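Local coordinates for protein glutathione S-transferase (Lodderomyces elongisporus, PDB 4IVF) that binds two glutathione molecules per subunit as a dimeric member of the glutathione S-transferase superfamily and probably acts in glutathione-dependent chemistry, at residues K6-Y11 with I61-F66; G18-I23 with L182-R187; D156-N161 with P199-W204. One frame throughout, in Å; residues are numbered along the deposited sequence.

Interaction 1: residues K6-Y11 with I61-F66; sequences KPIKLY and INDPNF
Asn65 grips the backbone of Lys6 with both polar atoms of its side-chain amide: Lys6 N donates to Asn65 OD1 at 2.8 Å, in the carbonyl plane and on a lone pair, while Asn65 ND2 donates to Lys6 O at 2.8 Å. One side chain thus does the work of a strand partner just beyond the regular pairing. Pro64 packs its CG on Lys6 CB at 3.6 Å. Further along, Lys9 and Asn62 form the antiparallel hydrogen-bonded pair, and Leu10 meets Ile61 through CD1 and CG2, 3.8 Å apart. A water joins Tyr11 OH to Asn62 ND2.

In Asn65, CG stands beside its own backbone N (chi1 -63°), which turns the amide back toward Asp63, whose OD1 takes ND2 on its syn lone pair. The same oxygen receives Asn65 N from above the carboxylate plane at 2.9 Å; this is an Asx turn within the type I turn Asp63–Phe66. Tyr84 and Tyr89 both bond Asp63 OD2, which holds the carboxylate at its other oxygen.

In the mixed sheet of the thioredoxin-like domain, strand 8-12 lies between strands 32-36 and 60-63, strand 73-76 flanks 60-63, and helix 78-89 covers the face bearing Ile61.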
loop_
_atom_site.group_PDB
_atom_site.type_symbol
_atom_site.label_atom_id
_atom_site.label_comp_id
_atom_site.label_asym_id
_atom_site.label_seq_id
_atom_site.Cartn_x
_atom_site.Cartn_y
_atom_site.Cartn_z
ATOM N N LYS F 6 -13.119 23.331 -9.580
ATOM C CA LYS F 6 -13.415 23.634 -8.183
ATOM C C LYS F 6 -12.262 23.206 -7.268
ATOM O O LYS F 6 -11.509 22.276 -7.597
ATOM C CB LYS F 6 -14.716 22.946 -7.752
ATOM C CG LYS F 6 -15.986 23.681 -8.180
ATOM C CD LYS F 6 -17.204 22.766 -8.136
ATOM C CE LYS F 6 -18.512 23.548 -8.216
ATOM N NZ LYS F 6 -18.648 24.327 -9.479
ATOM N N PRO F 7 -12.110 23.887 -6.114
ATOM C CA PRO F 7 -11.067 23.490 -5.157
ATOM C C PRO F 7 -11.274 22.069 -4.630
ATOM O O PRO F 7 -12.399 21.683 -4.311
ATOM C CB PRO F 7 -11.230 24.504 -4.009
ATOM C CG PRO F 7 -11.958 25.665 -4.609
ATOM C CD PRO F 7 -12.852 25.080 -5.663
ATOM N N ILE F 8 -10.187 21.314 -4.535
ATOM C CA ILE F 8 -10.192 19.994 -3.930
ATOM C C ILE F 8 -10.035 20.163 -2.425
ATOM O O ILE F 8 -9.177 20.911 -1.978
ATOM C CB ILE F 8 -9.054 19.120 -4.499
ATOM C CG1 ILE F 8 -9.324 18.812 -5.971
ATOM C CG2 ILE F 8 -8.895 17.822 -3.704
ATOM C CD1 ILE F 8 -8.235 17.983 -6.622
ATOM N N LYS F 9 -10.882 19.506 -1.638
ATOM C CA LYS F 9 -10.784 19.640 -0.190
ATOM C C LYS F 9 -9.844 18.572 0.355
ATOM O O LYS F 9 -10.029 17.377 0.100
ATOM C CB LYS F 9 -12.158 19.569 0.486
ATOM C CG LYS F 9 -12.115 19.648 2.020
ATOM C CD LYS F 9 -12.178 21.085 2.556
ATOM C CE LYS F 9 -12.747 21.099 3.979
ATOM N NZ LYS F 9 -12.866 22.454 4.639
ATOM N N LEU F 10 -8.833 19.018 1.098
ATOM C CA LEU F 10 -7.839 18.125 1.675
ATOM C C LEU F 10 -7.956 18.086 3.199
ATOM O O LEU F 10 -7.750 19.101 3.871
ATOM C CB LEU F 10 -6.432 18.574 1.275
ATOM C CG LEU F 10 -5.283 17.812 1.920
ATOM C CD1 LEU F 10 -5.344 16.324 1.564
ATOM C CD2 LEU F 10 -3.928 18.406 1.495
ATOM N N TYR F 11 -8.300 16.916 3.730
ATOM C CA TYR F 11 -8.322 16.692 5.169
ATOM C C TYR F 11 -6.952 16.146 5.533
ATOM O O TYR F 11 -6.557 15.072 5.079
ATOM C CB TYR F 11 -9.433 15.706 5.556
ATOM C CG TYR F 11 -10.816 16.208 5.178
ATOM C CD1 TYR F 11 -11.453 17.171 5.941
ATOM C CD2 TYR F 11 -11.471 15.739 4.044
ATOM C CE1 TYR F 11 -12.698 17.657 5.594
ATOM C CE2 TYR F 11 -12.734 16.225 3.692
ATOM C CZ TYR F 11 -13.341 17.174 4.482
ATOM O OH TYR F 11 -14.584 17.672 4.158
ATOM N N ILE F 61 -9.334 13.102 0.701
ATOM C CA ILE F 61 -9.728 14.220 -0.151
ATOM C C ILE F 61 -11.201 14.150 -0.536
ATOM O O ILE F 61 -11.824 13.095 -0.461
ATOM C CB ILE F 61 -8.875 14.313 -1.443
ATOM C CG1 ILE F 61 -9.103 13.082 -2.315
ATOM C CG2 ILE F 61 -7.386 14.482 -1.103
ATOM C CD1 ILE F 61 -8.512 13.207 -3.688
ATOM N N ASN F 62 -11.752 15.296 -0.920
ATOM C CA ASN F 62 -13.046 15.350 -1.583
ATOM C C ASN F 62 -12.883 16.185 -2.829
ATOM O O ASN F 62 -12.580 17.386 -2.756
ATOM C CB ASN F 62 -14.149 15.946 -0.692
ATOM C CG ASN F 62 -15.537 15.905 -1.351
ATOM O OD1 ASN F 62 -15.670 15.974 -2.570
ATOM N ND2 ASN F 62 -16.575 15.804 -0.531
ATOM N N ASP F 63 -13.089 15.536 -3.971
ATOM C CA ASP F 63 -13.017 16.199 -5.257
ATOM C C ASP F 63 -14.416 16.488 -5.756
ATOM O O ASP F 63 -15.105 15.587 -6.227
ATOM C CB ASP F 63 -12.281 15.327 -6.279
ATOM C CG ASP F 63 -11.834 16.117 -7.497
ATOM O OD1 ASP F 63 -12.331 17.248 -7.675
ATOM O OD2 ASP F 63 -10.992 15.614 -8.271
ATOM N N PRO F 64 -14.834 17.758 -5.686
ATOM C CA PRO F 64 -16.170 18.130 -6.177
ATOM C C PRO F 64 -16.218 18.109 -7.704
ATOM O O PRO F 64 -17.292 18.223 -8.299
ATOM C CB PRO F 64 -16.358 19.553 -5.643
ATOM C CG PRO F 64 -14.956 20.097 -5.515
ATOM C CD PRO F 64 -14.044 18.919 -5.235
ATOM N N ASN F 65 -15.053 17.955 -8.328
ATOM C CA ASN F 65 -14.966 17.903 -9.781
ATOM C C ASN F 65 -15.342 16.530 -10.346
ATOM O O ASN F 65 -15.628 16.412 -11.529
ATOM C CB ASN F 65 -13.573 18.334 -10.268
ATOM C CG ASN F 65 -13.240 19.789 -9.910
ATOM O OD1 ASN F 65 -13.853 20.726 -10.425
ATOM N ND2 ASN F 65 -12.259 19.974 -9.037
ATOM N N PHE F 66 -15.343 15.499 -9.503
ATOM C CA PHE F 66 -15.757 14.162 -9.939
ATOM C C PHE F 66 -17.267 14.121 -10.153
ATOM O O PHE F 66 -18.035 14.168 -9.194
ATOM C CB PHE F 66 -15.339 13.084 -8.933
ATOM C CG PHE F 66 -15.375 11.679 -9.496
ATOM C CD1 PHE F 66 -16.518 10.903 -9.399
ATOM C CD2 PHE F 66 -14.262 11.143 -10.134
ATOM C CE1 PHE F 66 -16.558 9.617 -9.920
ATOM C CE2 PHE F 66 -14.291 9.859 -10.660
ATOM C CZ PHE F 66 -15.448 9.097 -10.560
HETATM O O HOH W 1 -16.390 16.719 2.309
#

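Interaction 2: residues G18-I23 with L182-R187; sequences GYKISI and LGWAYR. With GSH (glutathione), chain T.
One of the two glutathione pockets, at the junction of the thioredoxin-like and helical domains, brings Lys20 of helix 16-27 up to Trp184 of helix 176-185. Lys20 CE lies at the edge of the indole, near its plane, 3.7 Å from Trp184 CD1. The extended lysine chain runs past Gly183, where the absence of a side chain lets Lys20 CA and Gly183 CA come within 5.1 Å of each other. Lys20 NZ bonds Gln114 OE1, Thr78 OG1 and Asn17 OD1, and a water shared with glutathione O31 also lies 2.9 Å from Lys20 NZ. Four oxygens surround three N-H groups, so at least one bond must be shared or alternate. The one N-H of Trp184 goes to Asn17 OD1, with the water a weak, shared second acceptor. The benzo ring touches the ligand directly, Trp184 CZ2 standing 3.4 Å from glutathione O31; Asn17, Arg57 and, from the second subunit, Arg142 also bond this glutathione.

Away from the ligand, the Tyr19 and Tyr186 rings are inclined at 80° with centroids 5.8 Å apart, and Phe218 packs against both. Arg187 NH1 lies at the edge of the Tyr19 ring, while a second water donates to Tyr19 OH and accepts from Arg187 NH2. Ile23 CD1 meets Leu182 CD2 at 4.2 Å.

The charge of the buried Lys20 ammonium, well supplied with oxygen acceptors, probably helps to stabilise the glutathione carboxylate through the shared water.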
loop_
_atom_site.group_PDB
_atom_site.type_symbol
_atom_site.label_atom_id
_atom_site.label_comp_id
_atom_site.label_asym_id
_atom_site.label_seq_id
_atom_site.Cartn_x
_atom_site.Cartn_y
_atom_site.Cartn_z
ATOM N N GLY F 18 0.317 13.288 5.011
ATOM C CA GLY F 18 -0.272 14.531 4.556
ATOM C C GLY F 18 0.552 15.217 3.479
ATOM O O GLY F 18 0.015 15.685 2.473
ATOM N N TYR F 19 1.865 15.263 3.693
ATOM C CA TYR F 19 2.784 15.918 2.773
ATOM C C TYR F 19 2.800 15.277 1.382
ATOM O O TYR F 19 2.977 15.970 0.383
ATOM C CB TYR F 19 4.203 15.918 3.357
ATOM C CG TYR F 19 4.343 16.724 4.624
ATOM C CD1 TYR F 19 3.621 17.893 4.806
ATOM C CD2 TYR F 19 5.189 16.313 5.635
ATOM C CE1 TYR F 19 3.745 18.636 5.958
ATOM C CE2 TYR F 19 5.323 17.050 6.788
ATOM C CZ TYR F 19 4.601 18.210 6.947
ATOM O OH TYR F 19 4.733 18.950 8.098
ATOM N N LYS F 20 2.630 13.961 1.317
ATOM C CA LYS F 20 2.564 13.267 0.033
ATOM C C LYS F 20 1.525 13.921 -0.853
ATOM O O LYS F 20 1.768 14.199 -2.028
ATOM C CB LYS F 20 2.170 11.805 0.214
ATOM C CG LYS F 20 3.216 10.896 0.820
ATOM C CD LYS F 20 2.635 9.503 0.831
ATOM C CE LYS F 20 3.302 8.549 1.789
ATOM N NZ LYS F 20 2.492 7.276 1.826
ATOM N N ILE F 21 0.360 14.178 -0.273
ATOM C CA ILE F 21 -0.761 14.693 -1.029
ATOM C C ILE F 21 -0.618 16.190 -1.284
ATOM O O ILE F 21 -0.876 16.657 -2.392
ATOM C CB ILE F 21 -2.115 14.377 -0.341
ATOM C CG1 ILE F 21 -2.241 12.872 -0.081
ATOM C CG2 ILE F 21 -3.266 14.866 -1.186
ATOM C CD1 ILE F 21 -1.698 11.994 -1.196
ATOM N N SER F 22 -0.187 16.943 -0.277
ATOM C CA SER F 22 -0.067 18.389 -0.469
ATOM C C SER F 22 1.046 18.718 -1.469
ATOM O O SER F 22 0.900 19.615 -2.295
ATOM C CB SER F 22 0.144 19.124 0.853
ATOM O OG SER F 22 1.397 18.809 1.443
ATOM N N ILE F 23 2.154 17.991 -1.392
ATOM C CA ILE F 23 3.199 18.106 -2.409
ATOM C C ILE F 23 2.688 17.748 -3.818
ATOM O O ILE F 23 2.942 18.480 -4.775
ATOM C CB ILE F 23 4.427 17.244 -2.074
ATOM C CG1 ILE F 23 5.145 17.803 -0.841
ATOM C CG2 ILE F 23 5.390 17.198 -3.266
ATOM C CD1 ILE F 23 6.164 16.875 -0.270
ATOM N N LEU F 182 9.105 10.608 -0.725
ATOM C CA LEU F 182 9.599 11.909 -0.279
ATOM C C LEU F 182 8.978 12.367 1.051
ATOM O O LEU F 182 9.657 12.956 1.894
ATOM C CB LEU F 182 9.332 12.948 -1.372
ATOM C CG LEU F 182 9.829 14.370 -1.150
ATOM C CD1 LEU F 182 11.334 14.367 -0.902
ATOM C CD2 LEU F 182 9.464 15.257 -2.331
ATOM N N GLY F 183 7.686 12.103 1.234
ATOM C CA GLY F 183 7.008 12.510 2.453
ATOM C C GLY F 183 7.691 11.924 3.676
ATOM O O GLY F 183 7.884 12.622 4.660
ATOM N N TRP F 184 8.071 10.647 3.589
ATOM C CA TRP F 184 8.679 9.907 4.692
ATOM C C TRP F 184 10.184 10.079 4.807
ATOM O O TRP F 184 10.741 9.991 5.910
ATOM C CB TRP F 184 8.345 8.421 4.584
ATOM C CG TRP F 184 6.979 8.105 5.139
ATOM C CD1 TRP F 184 5.799 8.062 4.455
ATOM C CD2 TRP F 184 6.665 7.804 6.502
ATOM N NE1 TRP F 184 4.762 7.753 5.312
ATOM C CE2 TRP F 184 5.268 7.588 6.574
ATOM C CE3 TRP F 184 7.430 7.681 7.670
ATOM C CZ2 TRP F 184 4.621 7.256 7.768
ATOM C CZ3 TRP F 184 6.781 7.357 8.868
ATOM C CH2 TRP F 184 5.391 7.153 8.904
ATOM N N ALA F 185 10.843 10.303 3.671
ATOM C CA ALA F 185 12.281 10.572 3.663
ATOM C C ALA F 185 12.539 11.842 4.472
ATOM O O ALA F 185 13.546 11.974 5.163
ATOM C CB ALA F 185 12.784 10.739 2.231
ATOM N N TYR F 186 11.599 12.771 4.376
ATOM C CA TYR F 186 11.654 14.018 5.104
ATOM C C TYR F 186 11.739 13.785 6.620
ATOM O O TYR F 186 12.280 14.612 7.349
ATOM C CB TYR F 186 10.415 14.833 4.749
ATOM C CG TYR F 186 10.360 16.194 5.372
ATOM C CD1 TYR F 186 11.117 17.238 4.866
ATOM C CD2 TYR F 186 9.539 16.444 6.463
ATOM C CE1 TYR F 186 11.067 18.496 5.442
ATOM C CE2 TYR F 186 9.480 17.698 7.040
ATOM C CZ TYR F 186 10.242 18.718 6.527
ATOM O OH TYR F 186 10.183 19.966 7.107
ATOM N N ARG F 187 11.227 12.643 7.080
ATOM C CA ARG F 187 11.154 12.351 8.512
ATOM C C ARG F 187 12.360 11.581 9.074
ATOM O O ARG F 187 12.431 11.340 10.287
ATOM C CB ARG F 187 9.870 11.583 8.826
ATOM C CG ARG F 187 8.641 12.447 9.058
ATOM C CD ARG F 187 8.639 12.993 10.469
ATOM N NE ARG F 187 7.324 13.491 10.840
ATOM C CZ ARG F 187 6.895 14.725 10.596
ATOM N NH1 ARG F 187 7.677 15.598 9.967
ATOM N NH2 ARG F 187 5.678 15.085 10.985
HETATM N N1 GSH T . -2.270 5.051 15.349
HETATM C CA1 GSH T . -0.872 5.399 15.428
HETATM C C1 GSH T . -0.206 4.566 16.438
HETATM O O11 GSH T . -0.837 3.641 16.998
HETATM O O12 GSH T . 0.994 4.761 16.732
HETATM C CB1 GSH T . -0.677 6.898 15.682
HETATM C CG1 GSH T . 0.562 7.386 15.025
HETATM C CD1 GSH T . 0.444 7.446 13.501
HETATM O OE1 GSH T . -0.658 7.530 12.937
HETATM N N2 GSH T . 1.681 7.411 12.636
HETATM C CA2 GSH T . 1.555 7.462 11.188
HETATM C C2 GSH T . 1.939 6.131 10.602
HETATM O O2 GSH T . 2.780 5.441 11.161
HETATM C CB2 GSH T . 2.463 8.468 10.643
HETATM S SG2 GSH T . 2.190 10.030 11.402
HETATM N N3 GSH T . 1.337 5.658 9.368
HETATM C CA3 GSH T . 1.748 4.372 8.841
HETATM C C3 GSH T . 1.713 4.381 7.366
HETATM O O31 GSH T . 1.889 5.442 6.716
HETATM O O32 GSH T . 1.489 3.296 6.761
HETATM O O HOH W 2 5.967 18.101 10.493
HETATM O O HOH W 3 2.799 5.436 4.059
#

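Interaction 3: residues D156-N161 with P199-W204; sequences DILSRN and PLLGKW
Leu158 keeps CG beside its backbone N (chi1 -74°) and then runs straight on (chi2 175°), which sends CD1 out between Leu200, Leu201 and Trp204 of the facing helix. Leu200 has a similar shape, with CG opposite the carbonyl carbon (chi1 -60°), and directs CD1 to the backbone of the other helix, 3.5 Å from Ser159 CA. The two leucines also meet nearer their roots, where Leu158 CB and Leu200 CB are 4.1 Å apart.

The tightest side-chain approach is that of Leu158 CD1 to Leu201 CD2, at 3.6 Å, the two chains crossing at about a right angle. Trp204 offers its CB to the same methyl at 4.1 Å, while its NE1 bonds Asp178 OD2. Leu200 CD1 touches Ser159 CB at 3.7 Å as well. The joint is made of van der Waals packing, leucine methyls resting on side chains and on the backbone.

Polar bonds secure the borders instead. The carboxylate of Glu155 accepts from Leu200 N and Leu201 N at the start of helix 199-209, tying that end to helix 137-159. On the reverse side of helix 137-159, Arg160 NH2 forms a salt bridge with Asp156 OD2 at 2.9 Å and also bonds Val50 O of the second subunit. Within the helical domain, Leu181 of helix 176-185 packs on Leu201 and Trp204, while Leu169 from a loop covers Leu158.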
loop_
_atom_site.group_PDB
_atom_site.type_symbol
_atom_site.label_atom_id
_atom_site.label_comp_id
_atom_site.label_asym_id
_atom_site.label_seq_id
_atom_site.Cartn_x
_atom_site.Cartn_y
_atom_site.Cartn_z
ATOM N N ASP F 156 19.013 0.720 -4.205
ATOM C CA ASP F 156 19.200 -0.239 -5.275
ATOM C C ASP F 156 18.321 0.098 -6.493
ATOM O O ASP F 156 18.788 0.050 -7.633
ATOM C CB ASP F 156 18.917 -1.661 -4.789
ATOM C CG ASP F 156 19.325 -2.707 -5.809
ATOM O OD1 ASP F 156 20.067 -2.343 -6.742
ATOM O OD2 ASP F 156 18.918 -3.881 -5.685
ATOM N N ILE F 157 17.060 0.442 -6.243
ATOM C CA ILE F 157 16.125 0.804 -7.306
ATOM C C ILE F 157 16.668 1.972 -8.134
ATOM O O ILE F 157 16.717 1.905 -9.378
ATOM C CB ILE F 157 14.713 1.119 -6.733
ATOM C CG1 ILE F 157 14.096 -0.153 -6.169
ATOM C CG2 ILE F 157 13.800 1.677 -7.804
ATOM C CD1 ILE F 157 12.804 0.058 -5.468
ATOM N N LEU F 158 17.118 3.017 -7.440
ATOM C CA LEU F 158 17.727 4.159 -8.108
ATOM C C LEU F 158 18.950 3.774 -8.927
ATOM O O LEU F 158 19.175 4.332 -10.002
ATOM C CB LEU F 158 18.109 5.238 -7.098
ATOM C CG LEU F 158 16.962 6.046 -6.503
ATOM C CD1 LEU F 158 17.500 6.974 -5.450
ATOM C CD2 LEU F 158 16.253 6.829 -7.590
ATOM N N SER F 159 19.728 2.817 -8.424
ATOM C CA SER F 159 20.955 2.376 -9.089
ATOM C C SER F 159 20.663 1.654 -10.405
ATOM O O SER F 159 21.507 1.615 -11.304
ATOM C CB SER F 159 21.784 1.469 -8.174
ATOM O OG SER F 159 21.234 0.168 -8.134
ATOM N N ARG F 160 19.468 1.090 -10.511
ATOM C CA ARG F 160 19.062 0.392 -11.713
ATOM C C ARG F 160 18.555 1.345 -12.798
ATOM O O ARG F 160 18.275 0.923 -13.915
ATOM C CB ARG F 160 18.007 -0.662 -11.379
ATOM C CG ARG F 160 18.528 -1.736 -10.457
ATOM C CD ARG F 160 17.434 -2.689 -10.036
ATOM N NE ARG F 160 17.897 -3.573 -8.971
ATOM C CZ ARG F 160 17.481 -4.824 -8.801
ATOM N NH1 ARG F 160 16.594 -5.348 -9.638
ATOM N NH2 ARG F 160 17.959 -5.551 -7.796
ATOM N N ASN F 161 18.440 2.629 -12.474
ATOM C CA ASN F 161 18.003 3.623 -13.459
ATOM C C ASN F 161 19.201 4.437 -13.956
ATOM O O ASN F 161 19.189 5.669 -13.954
ATOM C CB ASN F 161 16.920 4.534 -12.869
ATOM C CG ASN F 161 16.170 5.326 -13.930
ATOM O OD1 ASN F 161 16.369 5.128 -15.120
ATOM N ND2 ASN F 161 15.300 6.224 -13.494
ATOM N N PRO F 199 23.979 7.376 -1.217
ATOM C CA PRO F 199 24.369 8.567 -1.985
ATOM C C PRO F 199 23.425 8.900 -3.138
ATOM O O PRO F 199 23.185 10.076 -3.393
ATOM C CB PRO F 199 25.789 8.230 -2.477
ATOM C CG PRO F 199 25.877 6.740 -2.410
ATOM C CD PRO F 199 25.012 6.324 -1.251
ATOM N N LEU F 200 22.882 7.892 -3.812
ATOM C CA LEU F 200 21.903 8.150 -4.859
ATOM C C LEU F 200 20.612 8.770 -4.290
ATOM O O LEU F 200 20.098 9.742 -4.836
ATOM C CB LEU F 200 21.592 6.878 -5.648
ATOM C CG LEU F 200 22.753 6.201 -6.385
ATOM C CD1 LEU F 200 22.216 5.029 -7.152
ATOM C CD2 LEU F 200 23.476 7.170 -7.319
ATOM N N LEU F 201 20.100 8.214 -3.199
ATOM C CA LEU F 201 18.943 8.811 -2.521
ATOM C C LEU F 201 19.229 10.252 -2.091
ATOM O O LEU F 201 18.387 11.138 -2.262
ATOM C CB LEU F 201 18.535 7.981 -1.311
ATOM C CG LEU F 201 17.658 6.753 -1.536
ATOM C CD1 LEU F 201 17.498 6.000 -0.227
ATOM C CD2 LEU F 201 16.289 7.154 -2.081
ATOM N N GLY F 202 20.421 10.476 -1.536
ATOM C CA GLY F 202 20.854 11.803 -1.144
ATOM C C GLY F 202 20.742 12.836 -2.248
ATOM O O GLY F 202 20.310 13.949 -2.000
ATOM N N LYS F 203 21.137 12.481 -3.471
ATOM C CA LYS F 203 21.048 13.409 -4.605
ATOM C C LYS F 203 19.601 13.593 -5.055
ATOM O O LYS F 203 19.158 14.704 -5.362
ATOM C CB LYS F 203 21.882 12.900 -5.789
ATOM C CG LYS F 203 23.384 12.940 -5.598
ATOM C CD LYS F 203 24.077 12.079 -6.656
ATOM C CE LYS F 203 25.531 12.487 -6.871
ATOM N NZ LYS F 203 25.831 12.884 -8.296
ATOM N N TRP F 204 18.886 12.477 -5.114
ATOM C CA TRP F 204 17.470 12.453 -5.445
ATOM C C TRP F 204 16.695 13.330 -4.452
ATOM O O TRP F 204 15.896 14.191 -4.848
ATOM C CB TRP F 204 16.991 10.996 -5.415
ATOM C CG TRP F 204 15.502 10.773 -5.354
ATOM C CD1 TRP F 204 14.658 10.605 -6.406
ATOM C CD2 TRP F 204 14.702 10.640 -4.172
ATOM N NE1 TRP F 204 13.376 10.395 -5.957
ATOM C CE2 TRP F 204 13.376 10.419 -4.589
ATOM C CE3 TRP F 204 14.979 10.705 -2.796
ATOM C CZ2 TRP F 204 12.321 10.259 -3.685
ATOM C CZ3 TRP F 204 13.926 10.558 -1.899
ATOM C CH2 TRP F 204 12.619 10.329 -2.349
#

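In the fold
From the N terminus, strand 8-12 leads straight into helix 16-27, so interactions 1 and 2 open one after the other. Interaction 1 closes first, when the chain returns at residues 61-66 to finish the centre of the sheet. Interaction 2 waits until 182-187 and ties the thioredoxin-like domain to the helical one; it therefore crosses interaction 1. Interaction 3 opens at 156-161, before that closure, and closes at 199-204, crossing interaction 2 while staying inside the helical domain. Ile21 packs on Leu10 and Ile61, and Trp204 packs on Leu182 and Ala185, so interaction 2 bridges the others, whose centres lie about 34 Å apart.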